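Local coordinates for protein genome packaging NTPase B204 (Sulfolobus turreted icosahedral virus 2, PDB 4KFS) that probably hydrolyses nucleoside triphosphates to power the packaging of viral DNA into preformed capsids, at residues S61-K66 against Q86-H91; A122-R127 against M144-K149; L153-Y158 against Y186-Y191. All coordinates share one frame; numbering follows the deposited sequence.

Contact 1 (S61-K66 against Q86-H91); sequences SDIVSK and QASKLH
V64 and H91 mark the closest backbone approach, their CA atoms 4.1 Å apart, where helix 61-65 and helix 86-91 run side by side in the same general direction, axes 7.9 Å apart and crossing at -28°. H91 carries the polar part. Its ND1 donates to the carbonyl O of I63 over 2.8 Å, and that oxygen lies at the imidazole edge, in the ring plane; ND1 sits nearly on the line of the C=O bond, with an N-H...O angle of 157°. Having CG anti to its own backbone N (chi1 173°) swings the ring toward the carbonyls at the C-terminal end of helix 61-65. The same edge also meets K66 O, which comes to 2.9 Å from H91 CE1, a C-H contact beside the true bond. On the far side of the imidazole, NE2 is hydrogen-bonded to S35, so the ring is held at both nitrogens.

Both helices belong to parallel beta-alpha-beta crossovers of the NTPase sheet: helix 60-65 leads into strand 68-72, and helix 80-95 leads from it to strand 98-102. I63, S88 and H91 all rest on I37 of strand 35-40, which lies between those two strands.

Away from the histidine the seam turns apolar. V64 sets both methyls against the neighbouring helix, CG1 4.0 Å from L90 CB and CG2 3.7 Å from A87 O. Deeper in, I63 CG2 touches A87 CB at 4.1 Å. Just beyond the seam, Y95 and K94 of the longer helix both hydrogen-bond to S65 O.

Contact 2 (A122-R127 against M144-K149); sequences ALHANR and MPIVYK
L123 sends its isobutyl end toward helix 145-149 because CG stands anti to the carbonyl carbon (chi1 -63°) and the chain then extends, while M144 bends at its last torsion (chi3 -76°) and turns its terminal methyl to meet it. The result is a cluster centred on one atom, L123 CD1. I146 CG2 is the nearest partner, 3.7 Å from L123 CD1. M144 CE comes in at 3.9 Å from that same CD1, its chain slanting past the leucine. V147 lies nearly perpendicular to the leucine and offers CG2, which is 4.1 Å from L123 CD1 and 4.2 Å from L123 CD2, so one valine methyl serves both leucine branches.

H124, on the next position of the helix, brings its ring to the outer margin of this group, with CE1 4.4 Å from I146 CG2. Its ND1 is hydrogen-bonded to D120 O, one turn back, which limits the rotation of the imidazole.

The two segments come from successive connections in the sheet of this probable P-loop NTPase. Helix 117-124 precedes strand 131-137, and helix 145-150 links that strand to strand 153-156, crossing over strand 6-10, where V147 touches V8. Short helix 106-109 closes the group on another side: F109 packs against L123, M144 and V147, and its backbone also hydrogen-bonds to M144. Within the second segment V147 N donates to M144 O at 2.9 Å, tying M144 to the first turn of the helix.

With methyl groups supplying the close approaches between the segments, the cohesion here is dispersive and nondirectional.

Contact 3 (L153-Y158 against Y186-Y191); sequences LIIMFY and YHFLIY. With AMP (adenosine monophosphate), chain C.
I154 O accepts from Y191 N at 2.8 Å with an almost straight N-H...O angle of 178°, and the CA-H of I190 leans on the same oxygen. A matching pair joins M156 and L189, where L189 N reaches M156 O at 2.8 Å. I154-Y191 and M156-L189 are thus hydrogen-bonded pairs of an antiparallel ladder, with I155-I190 the non-hydrogen-bonded pair between them. Strand 153-156 is where the sheet changes sense: its other edge bonds in parallel to strand 6-10, which leads into the probable P-loop.

On one face M156 CE touches L189 CD2 at 3.9 Å. On the other, helix 17-31 covers I155 and F188. The backbone sets F188 CB over the F157 ring, 3.8 Å from the centroid, a CH-pi contact 10° off the normal. From there chi1 of 56° puts the F188 ring between its backbone N and carbonyl carbon, where CD2 packs 3.6 Å from I155 CG2. Next to F157, a water bridges Y158 N to H187 O.

Y186 then turns its ring to AMP: adenine N3 sits over the centre of one face, 3.4 Å above the plane. Y186 therefore gives the base a flat, polarisable surface, while bonds to G16 N, Y19 N and I204 O supply directional hold on the nucleotide.

The three contacts follow one another along the chain and across the sheet, contacts 1 and 3 on opposite sides of the chain's centre, their own centres 31 Å and nearest atoms about 19 Å apart. Contact 2 lies between, its centre 21 Å from that of contact 1, which it does not touch, and 18 Å from that of contact 3. Contacts 2 and 3 do meet, Y148 O packing 3.6 Å from I154 CD1 where helix 145-150 leads into strand 153-156. Contact 3 borders the nucleotide through Y186, and its F157 side chain touches the probable P-loop. The zinc ion is about 9 Å from the I63 side chain (contact 1) and about 13 Å from that of M144 (contact 2).

Contact 1 (S61-K66 against Q86-H91)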
loop_
_atom_site.group_PDB
_atom_site.type_symbol
_atom_site.label_atom_id
_atom_site.label_comp_id
_atom_site.label_asym_id
_atom_site.label_seq_id
_atom_site.Cartn_x
_atom_site.Cartn_y
_atom_site.Cartn_z
ATOM N N SER A 61 11.894 -13.389 13.210
ATOM C CA SER A 61 11.674 -13.072 14.620
ATOM C C SER A 61 11.664 -11.571 14.881
ATOM O O SER A 61 10.867 -11.093 15.691
ATOM C CB SER A 61 12.707 -13.770 15.503
ATOM O OG SER A 61 12.560 -15.180 15.376
ATOM N N ASP A 62 12.541 -10.842 14.189
ATOM C CA ASP A 62 12.582 -9.382 14.263
ATOM C C ASP A 62 11.266 -8.744 13.805
ATOM O O ASP A 62 10.833 -7.727 14.351
ATOM C CB ASP A 62 13.712 -8.821 13.384
ATOM C CG ASP A 62 15.094 -8.962 14.015
ATOM O OD1 ASP A 62 15.182 -9.223 15.240
ATOM O OD2 ASP A 62 16.096 -8.795 13.276
ATOM N N ILE A 63 10.654 -9.310 12.768
ATOM C CA ILE A 63 9.415 -8.732 12.260
ATOM C C ILE A 63 8.347 -8.846 13.336
ATOM O O ILE A 63 7.584 -7.924 13.555
ATOM C CB ILE A 63 8.940 -9.403 10.962
ATOM C CG1 ILE A 63 9.966 -9.188 9.852
ATOM C CG2 ILE A 63 7.588 -8.841 10.536
ATOM C CD1 ILE A 63 9.704 -10.017 8.607
ATOM N N VAL A 64 8.320 -9.979 14.034
ATOM C CA VAL A 64 7.332 -10.182 15.086
ATOM C C VAL A 64 7.583 -9.266 16.283
ATOM O O VAL A 64 6.645 -8.668 16.816
ATOM C CB VAL A 64 7.311 -11.645 15.588
ATOM C CG1 VAL A 64 6.211 -11.824 16.625
ATOM C CG2 VAL A 64 7.115 -12.597 14.427
ATOM N N SER A 65 8.849 -9.152 16.689
ATOM C CA SER A 65 9.195 -8.548 17.979
ATOM C C SER A 65 9.432 -7.025 17.999
ATOM O O SER A 65 9.233 -6.393 19.030
ATOM C CB SER A 65 10.379 -9.284 18.624
ATOM O OG SER A 65 11.578 -9.091 17.890
ATOM N N LYS A 66 9.847 -6.438 16.879
ATOM C CA LYS A 66 10.061 -4.985 16.820
ATOM C C LYS A 66 8.796 -4.207 16.425
ATOM O O LYS A 66 8.030 -4.643 15.559
ATOM C CB LYS A 66 11.220 -4.648 15.874
ATOM C CG LYS A 66 12.535 -4.313 16.576
ATOM C CD LYS A 66 13.106 -5.504 17.325
ATOM C CE LYS A 66 14.383 -5.140 18.073
ATOM N NZ LYS A 66 14.930 -6.304 18.836
ATOM N N GLN A 86 2.498 -14.477 7.572
ATOM C CA GLN A 86 2.495 -15.203 8.842
ATOM C C GLN A 86 3.175 -14.413 9.946
ATOM O O GLN A 86 2.646 -14.305 11.049
ATOM C CB GLN A 86 3.191 -16.569 8.692
ATOM C CG GLN A 86 2.431 -17.557 7.835
ATOM C CD GLN A 86 3.152 -18.891 7.678
ATOM O OE1 GLN A 86 4.384 -18.958 7.696
ATOM N NE2 GLN A 86 2.380 -19.960 7.521
ATOM N N ALA A 87 4.355 -13.873 9.650
ATOM C CA ALA A 87 5.107 -13.094 10.648
ATOM C C ALA A 87 4.344 -11.837 11.051
ATOM O O ALA A 87 4.341 -11.428 12.222
ATOM C CB ALA A 87 6.476 -12.713 10.113
ATOM N N SER A 88 3.690 -11.226 10.070
ATOM C CA SER A 88 3.014 -9.960 10.316
ATOM C C SER A 88 1.777 -10.192 11.175
ATOM O O SER A 88 1.438 -9.363 12.018
ATOM C CB SER A 88 2.664 -9.263 9.003
ATOM O OG SER A 88 3.841 -8.871 8.312
ATOM N N LYS A 89 1.110 -11.329 10.970
ATOM C CA LYS A 89 -0.048 -11.656 11.794
ATOM C C LYS A 89 0.345 -11.821 13.268
ATOM O O LYS A 89 -0.375 -11.386 14.167
ATOM C CB LYS A 89 -0.772 -12.898 11.271
ATOM C CG LYS A 89 -1.565 -12.630 9.979
ATOM C CD LYS A 89 -2.560 -13.744 9.661
ATOM C CE LYS A 89 -1.859 -15.006 9.185
ATOM N NZ LYS A 89 -2.836 -16.060 8.752
ATOM N N LEU A 90 1.503 -12.428 13.503
ATOM C CA LEU A 90 2.004 -12.621 14.860
ATOM C C LEU A 90 2.436 -11.287 15.444
ATOM O O LEU A 90 2.237 -11.014 16.625
ATOM C CB LEU A 90 3.145 -13.633 14.853
ATOM C CG LEU A 90 2.625 -15.033 14.496
ATOM C CD1 LEU A 90 3.739 -15.970 14.051
ATOM C CD2 LEU A 90 1.856 -15.620 15.652
ATOM N N HIS A 91 3.004 -10.445 14.590
ATOM C CA HIS A 91 3.341 -9.088 14.984
ATOM C C HIS A 91 2.123 -8.311 15.521
ATOM O O HIS A 91 2.213 -7.663 16.561
ATOM C CB HIS A 91 3.968 -8.337 13.809
ATOM C CG HIS A 91 4.189 -6.881 14.075
ATOM N ND1 HIS A 91 5.443 -6.340 14.262
ATOM C CD2 HIS A 91 3.315 -5.850 14.176
ATOM C CE1 HIS A 91 5.331 -5.042 14.480
ATOM N NE2 HIS A 91 4.050 -4.720 14.436
#

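Contact 2 (A122-R127 against M144-K149)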
loop_
_atom_site.group_PDB
_atom_site.type_symbol
_atom_site.label_atom_id
_atom_site.label_comp_id
_atom_site.label_asym_id
_atom_site.label_seq_id
_atom_site.Cartn_x
_atom_site.Cartn_y
_atom_site.Cartn_z
ATOM N N ALA A 122 -4.900 -11.376 2.728
ATOM C CA ALA A 122 -4.450 -9.995 2.765
ATOM C C ALA A 122 -5.479 -9.038 2.160
ATOM O O ALA A 122 -5.653 -7.936 2.671
ATOM C CB ALA A 122 -3.089 -9.843 2.084
ATOM N N LEU A 123 -6.166 -9.466 1.093
ATOM C CA LEU A 123 -7.125 -8.606 0.395
ATOM C C LEU A 123 -8.542 -8.679 0.961
ATOM O O LEU A 123 -9.310 -7.754 0.806
ATOM C CB LEU A 123 -7.170 -8.938 -1.108
ATOM C CG LEU A 123 -5.893 -8.717 -1.917
ATOM C CD1 LEU A 123 -6.148 -8.993 -3.382
ATOM C CD2 LEU A 123 -5.412 -7.302 -1.746
ATOM N N HIS A 124 -8.898 -9.782 1.611
ATOM C CA HIS A 124 -10.283 -9.959 2.031
ATOM C C HIS A 124 -10.500 -10.075 3.528
ATOM O O HIS A 124 -11.614 -9.874 4.003
ATOM C CB HIS A 124 -10.886 -11.193 1.363
ATOM C CG HIS A 124 -10.920 -11.108 -0.128
ATOM N ND1 HIS A 124 -9.869 -11.521 -0.916
ATOM C CD2 HIS A 124 -11.875 -10.657 -0.975
ATOM C CE1 HIS A 124 -10.177 -11.332 -2.187
ATOM N NE2 HIS A 124 -11.391 -10.814 -2.250
ATOM N N ALA A 125 -9.461 -10.434 4.271
ATOM C CA ALA A 125 -9.640 -10.712 5.687
ATOM C C ALA A 125 -8.660 -9.925 6.536
ATOM O O ALA A 125 -8.339 -10.321 7.648
ATOM C CB ALA A 125 -9.495 -12.214 5.955
ATOM N N ASN A 126 -8.189 -8.801 6.011
ATOM C CA ASN A 126 -7.078 -8.123 6.641
ATOM C C ASN A 126 -7.470 -7.572 8.010
ATOM O O ASN A 126 -6.651 -7.532 8.927
ATOM C CB ASN A 126 -6.510 -7.041 5.721
ATOM C CG ASN A 126 -7.463 -5.904 5.527
ATOM O OD1 ASN A 126 -8.429 -6.017 4.779
ATOM N ND2 ASN A 126 -7.214 -4.803 6.217
ATOM N N ARG A 127 -8.735 -7.196 8.166
ATOM C CA ARG A 127 -9.202 -6.692 9.451
ATOM C C ARG A 127 -9.242 -7.805 10.496
ATOM O O ARG A 127 -8.844 -7.604 11.645
ATOM C CB ARG A 127 -10.566 -5.998 9.320
ATOM C CG ARG A 127 -10.623 -4.917 8.227
ATOM C CD ARG A 127 -11.560 -3.769 8.608
ATOM N NE ARG A 127 -12.124 -3.084 7.445
ATOM C CZ ARG A 127 -11.767 -1.873 7.025
ATOM N NH1 ARG A 127 -10.834 -1.171 7.668
ATOM N NH2 ARG A 127 -12.356 -1.350 5.956
ATOM N N MET A 144 -3.457 -6.796 -9.991
ATOM C CA MET A 144 -4.732 -7.466 -10.192
ATOM C C MET A 144 -5.851 -6.477 -9.949
ATOM O O MET A 144 -5.836 -5.780 -8.930
ATOM C CB MET A 144 -4.928 -8.582 -9.165
ATOM C CG MET A 144 -3.866 -9.613 -9.091
ATOM S SD MET A 144 -4.222 -10.656 -7.661
ATOM C CE MET A 144 -3.720 -9.597 -6.318
ATOM N N PRO A 145 -6.832 -6.428 -10.869
ATOM C CA PRO A 145 -8.043 -5.617 -10.734
ATOM C C PRO A 145 -8.698 -5.816 -9.378
ATOM O O PRO A 145 -9.313 -4.901 -8.836
ATOM C CB PRO A 145 -8.954 -6.163 -11.840
ATOM C CG PRO A 145 -8.020 -6.672 -12.874
ATOM C CD PRO A 145 -6.784 -7.145 -12.158
ATOM N N ILE A 146 -8.539 -7.013 -8.826
ATOM C CA ILE A 146 -9.159 -7.382 -7.570
ATOM C C ILE A 146 -8.666 -6.527 -6.398
ATOM O O ILE A 146 -9.388 -6.302 -5.419
ATOM C CB ILE A 146 -8.946 -8.890 -7.316
ATOM C CG1 ILE A 146 -10.118 -9.642 -7.924
ATOM C CG2 ILE A 146 -8.854 -9.208 -5.855
ATOM C CD1 ILE A 146 -11.384 -8.896 -7.711
ATOM N N VAL A 147 -7.443 -6.028 -6.512
ATOM C CA VAL A 147 -6.901 -5.184 -5.453
ATOM C C VAL A 147 -7.752 -3.927 -5.302
ATOM O O VAL A 147 -8.051 -3.502 -4.185
ATOM C CB VAL A 147 -5.435 -4.801 -5.726
ATOM C CG1 VAL A 147 -4.966 -3.732 -4.740
ATOM C CG2 VAL A 147 -4.558 -6.018 -5.637
ATOM N N TYR A 148 -8.152 -3.343 -6.432
ATOM C CA TYR A 148 -8.948 -2.110 -6.426
ATOM C C TYR A 148 -10.360 -2.355 -5.925
ATOM O O TYR A 148 -10.946 -1.493 -5.270
ATOM C CB TYR A 148 -8.979 -1.478 -7.816
ATOM C CG TYR A 148 -7.592 -1.200 -8.328
ATOM C CD1 TYR A 148 -6.798 -0.231 -7.728
ATOM C CD2 TYR A 148 -7.054 -1.935 -9.377
ATOM C CE1 TYR A 148 -5.509 0.023 -8.175
ATOM C CE2 TYR A 148 -5.755 -1.694 -9.826
ATOM C CZ TYR A 148 -4.994 -0.710 -9.213
ATOM O OH TYR A 148 -3.721 -0.458 -9.648
ATOM N N LYS A 149 -10.897 -3.541 -6.214
ATOM C CA LYS A 149 -12.240 -3.871 -5.741
ATOM C C LYS A 149 -12.238 -4.025 -4.222
ATOM O O LYS A 149 -13.221 -3.712 -3.554
ATOM C CB LYS A 149 -12.779 -5.139 -6.414
ATOM C CG LYS A 149 -12.772 -5.111 -7.954
ATOM C CD LYS A 149 -13.564 -3.918 -8.526
ATOM C CE LYS A 149 -15.040 -4.245 -8.693
ATOM N NZ LYS A 149 -15.670 -3.387 -9.733
#

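Contact 3 (L153-Y158 against Y186-Y191)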
loop_
_atom_site.group_PDB
_atom_site.type_symbol
_atom_site.label_atom_id
_atom_site.label_comp_id
_atom_site.label_asym_id
_atom_site.label_seq_id
_atom_site.Cartn_x
_atom_site.Cartn_y
_atom_site.Cartn_z
ATOM N N LEU A 153 -9.524 2.667 0.294
ATOM C CA LEU A 153 -9.174 3.984 -0.248
ATOM C C LEU A 153 -8.201 3.798 -1.397
ATOM O O LEU A 153 -7.266 3.007 -1.303
ATOM C CB LEU A 153 -8.506 4.835 0.826
ATOM C CG LEU A 153 -9.331 5.367 1.993
ATOM C CD1 LEU A 153 -8.410 6.088 2.964
ATOM C CD2 LEU A 153 -10.433 6.306 1.495
ATOM N N ILE A 154 -8.421 4.511 -2.487
ATOM C CA ILE A 154 -7.513 4.466 -3.616
ATOM C C ILE A 154 -7.038 5.890 -3.905
ATOM O O ILE A 154 -7.841 6.800 -4.110
ATOM C CB ILE A 154 -8.194 3.843 -4.861
ATOM C CG1 ILE A 154 -8.652 2.413 -4.554
ATOM C CG2 ILE A 154 -7.240 3.839 -6.062
ATOM C CD1 ILE A 154 -9.623 1.834 -5.617
ATOM N N ILE A 155 -5.727 6.072 -3.901
ATOM C CA ILE A 155 -5.117 7.378 -4.117
ATOM C C ILE A 155 -4.410 7.369 -5.459
ATOM O O ILE A 155 -3.653 6.458 -5.754
ATOM C CB ILE A 155 -4.105 7.674 -3.008
ATOM C CG1 ILE A 155 -4.836 7.855 -1.667
ATOM C CG2 ILE A 155 -3.260 8.888 -3.354
ATOM C CD1 ILE A 155 -3.910 8.184 -0.493
ATOM N N MET A 156 -4.675 8.369 -6.284
ATOM C CA MET A 156 -4.086 8.421 -7.616
ATOM C C MET A 156 -3.524 9.809 -7.943
ATOM O O MET A 156 -4.169 10.836 -7.701
ATOM C CB MET A 156 -5.119 7.995 -8.676
ATOM C CG MET A 156 -5.585 6.513 -8.549
ATOM S SD MET A 156 -6.994 6.159 -9.632
ATOM C CE MET A 156 -8.352 6.696 -8.608
ATOM N N PHE A 157 -2.317 9.821 -8.494
ATOM C CA PHE A 157 -1.708 11.046 -9.000
ATOM C C PHE A 157 -2.026 11.206 -10.494
ATOM O O PHE A 157 -2.676 10.349 -11.089
ATOM C CB PHE A 157 -0.198 11.010 -8.732
ATOM C CG PHE A 157 0.152 11.134 -7.272
ATOM C CD1 PHE A 157 0.513 12.359 -6.733
ATOM C CD2 PHE A 157 0.099 10.028 -6.431
ATOM C CE1 PHE A 157 0.818 12.485 -5.387
ATOM C CE2 PHE A 157 0.415 10.148 -5.081
ATOM C CZ PHE A 157 0.769 11.374 -4.563
ATOM N N TYR A 158 -1.602 12.312 -11.097
ATOM C CA TYR A 158 -1.979 12.611 -12.481
ATOM C C TYR A 158 -1.702 11.452 -13.462
ATOM O O TYR A 158 -0.690 10.760 -13.351
ATOM C CB TYR A 158 -1.288 13.910 -12.952
ATOM C CG TYR A 158 -1.232 14.037 -14.449
ATOM C CD1 TYR A 158 -2.269 14.620 -15.159
ATOM C CD2 TYR A 158 -0.144 13.551 -15.158
ATOM C CE1 TYR A 158 -2.220 14.712 -16.539
ATOM C CE2 TYR A 158 -0.084 13.636 -16.519
ATOM C CZ TYR A 158 -1.121 14.217 -17.212
ATOM O OH TYR A 158 -1.044 14.288 -18.584
ATOM N N TYR A 186 1.836 16.985 -7.790
ATOM C CA TYR A 186 1.741 16.588 -6.379
ATOM C C TYR A 186 0.335 16.612 -5.809
ATOM O O TYR A 186 0.144 16.269 -4.646
ATOM C CB TYR A 186 2.679 17.388 -5.465
ATOM C CG TYR A 186 4.105 17.445 -5.935
ATOM C CD1 TYR A 186 4.729 16.323 -6.459
ATOM C CD2 TYR A 186 4.829 18.631 -5.863
ATOM C CE1 TYR A 186 6.045 16.378 -6.892
ATOM C CE2 TYR A 186 6.140 18.700 -6.301
ATOM C CZ TYR A 186 6.745 17.570 -6.810
ATOM O OH TYR A 186 8.042 17.631 -7.251
ATOM N N HIS A 187 -0.648 17.008 -6.611
ATOM C CA HIS A 187 -2.035 16.855 -6.194
ATOM C C HIS A 187 -2.436 15.385 -6.378
ATOM O O HIS A 187 -1.887 14.693 -7.229
ATOM C CB HIS A 187 -2.958 17.754 -7.006
ATOM C CG HIS A 187 -2.664 19.214 -6.862
ATOM N ND1 HIS A 187 -1.452 19.767 -7.214
ATOM C CD2 HIS A 187 -3.432 20.238 -6.417
ATOM C CE1 HIS A 187 -1.490 21.073 -7.000
ATOM N NE2 HIS A 187 -2.678 21.383 -6.515
ATOM N N PHE A 188 -3.395 14.914 -5.588
ATOM C CA PHE A 188 -3.838 13.534 -5.730
ATOM C C PHE A 188 -5.328 13.345 -5.443
ATOM O O PHE A 188 -5.914 13.992 -4.576
ATOM C CB PHE A 188 -2.963 12.579 -4.891
ATOM C CG PHE A 188 -2.904 12.925 -3.422
ATOM C CD1 PHE A 188 -1.942 13.798 -2.938
ATOM C CD2 PHE A 188 -3.807 12.365 -2.524
ATOM C CE1 PHE A 188 -1.887 14.119 -1.588
ATOM C CE2 PHE A 188 -3.757 12.679 -1.179
ATOM C CZ PHE A 188 -2.793 13.557 -0.705
ATOM N N LEU A 189 -5.942 12.452 -6.202
ATOM C CA LEU A 189 -7.343 12.135 -6.001
ATOM C C LEU A 189 -7.475 11.050 -4.936
ATOM O O LEU A 189 -6.733 10.067 -4.964
ATOM C CB LEU A 189 -7.927 11.664 -7.326
ATOM C CG LEU A 189 -9.413 11.367 -7.457
ATOM C CD1 LEU A 189 -9.787 11.531 -8.922
ATOM C CD2 LEU A 189 -9.748 9.963 -6.985
ATOM N N ILE A 190 -8.419 11.208 -4.007
ATOM C CA ILE A 190 -8.739 10.121 -3.074
ATOM C C ILE A 190 -10.120 9.533 -3.364
ATOM O O ILE A 190 -11.131 10.229 -3.282
ATOM C CB ILE A 190 -8.698 10.570 -1.601
ATOM C CG1 ILE A 190 -7.338 11.183 -1.263
ATOM C CG2 ILE A 190 -8.975 9.381 -0.671
ATOM C CD1 ILE A 190 -7.248 11.679 0.156
ATOM N N TYR A 191 -10.164 8.255 -3.723
ATOM C CA TYR A 191 -11.454 7.609 -3.937
ATOM C C TYR A 191 -11.761 6.707 -2.760
ATOM O O TYR A 191 -10.960 5.829 -2.389
ATOM C CB TYR A 191 -11.505 6.842 -5.262
ATOM C CG TYR A 191 -12.844 6.143 -5.498
ATOM C CD1 TYR A 191 -13.963 6.860 -5.896
ATOM C CD2 TYR A 191 -12.980 4.774 -5.316
ATOM C CE1 TYR A 191 -15.186 6.245 -6.105
ATOM C CE2 TYR A 191 -14.197 4.145 -5.525
ATOM C CZ TYR A 191 -15.297 4.890 -5.919
ATOM O OH TYR A 191 -16.513 4.280 -6.125
HETATM P P AMP C . 8.187 10.522 -5.309
HETATM O O1P AMP C . 7.096 10.113 -6.273
HETATM O O2P AMP C . 9.505 9.781 -5.366
HETATM O O3P AMP C . 7.662 10.521 -3.894
HETATM O "O5'" AMP C . 8.458 12.088 -5.437
HETATM C "C5'" AMP C . 8.542 12.906 -4.281
HETATM C "C4'" AMP C . 9.509 14.047 -4.477
HETATM O "O4'" AMP C . 8.777 15.252 -4.798
HETATM C "C3'" AMP C . 10.328 14.434 -3.257
HETATM O "O3'" AMP C . 11.444 13.586 -3.047
HETATM C "C2'" AMP C . 10.699 15.889 -3.536
HETATM O "O2'" AMP C . 11.841 15.965 -4.376
HETATM C "C1'" AMP C . 9.483 16.381 -4.327
HETATM N N9 AMP C . 8.577 17.201 -3.497
HETATM C C8 AMP C . 8.923 18.381 -2.938
HETATM N N7 AMP C . 7.891 18.914 -2.234
HETATM C C5 AMP C . 6.853 18.068 -2.344
HETATM C C6 AMP C . 5.467 18.045 -1.829
HETATM N N6 AMP C . 5.000 19.057 -1.060
HETATM N N1 AMP C . 4.697 16.990 -2.156
HETATM C C2 AMP C . 5.189 15.993 -2.925
HETATM N N3 AMP C . 6.435 15.932 -3.424
HETATM C C4 AMP C . 7.303 16.938 -3.177
HETATM O O HOH W 1 -0.602 14.605 -9.597
#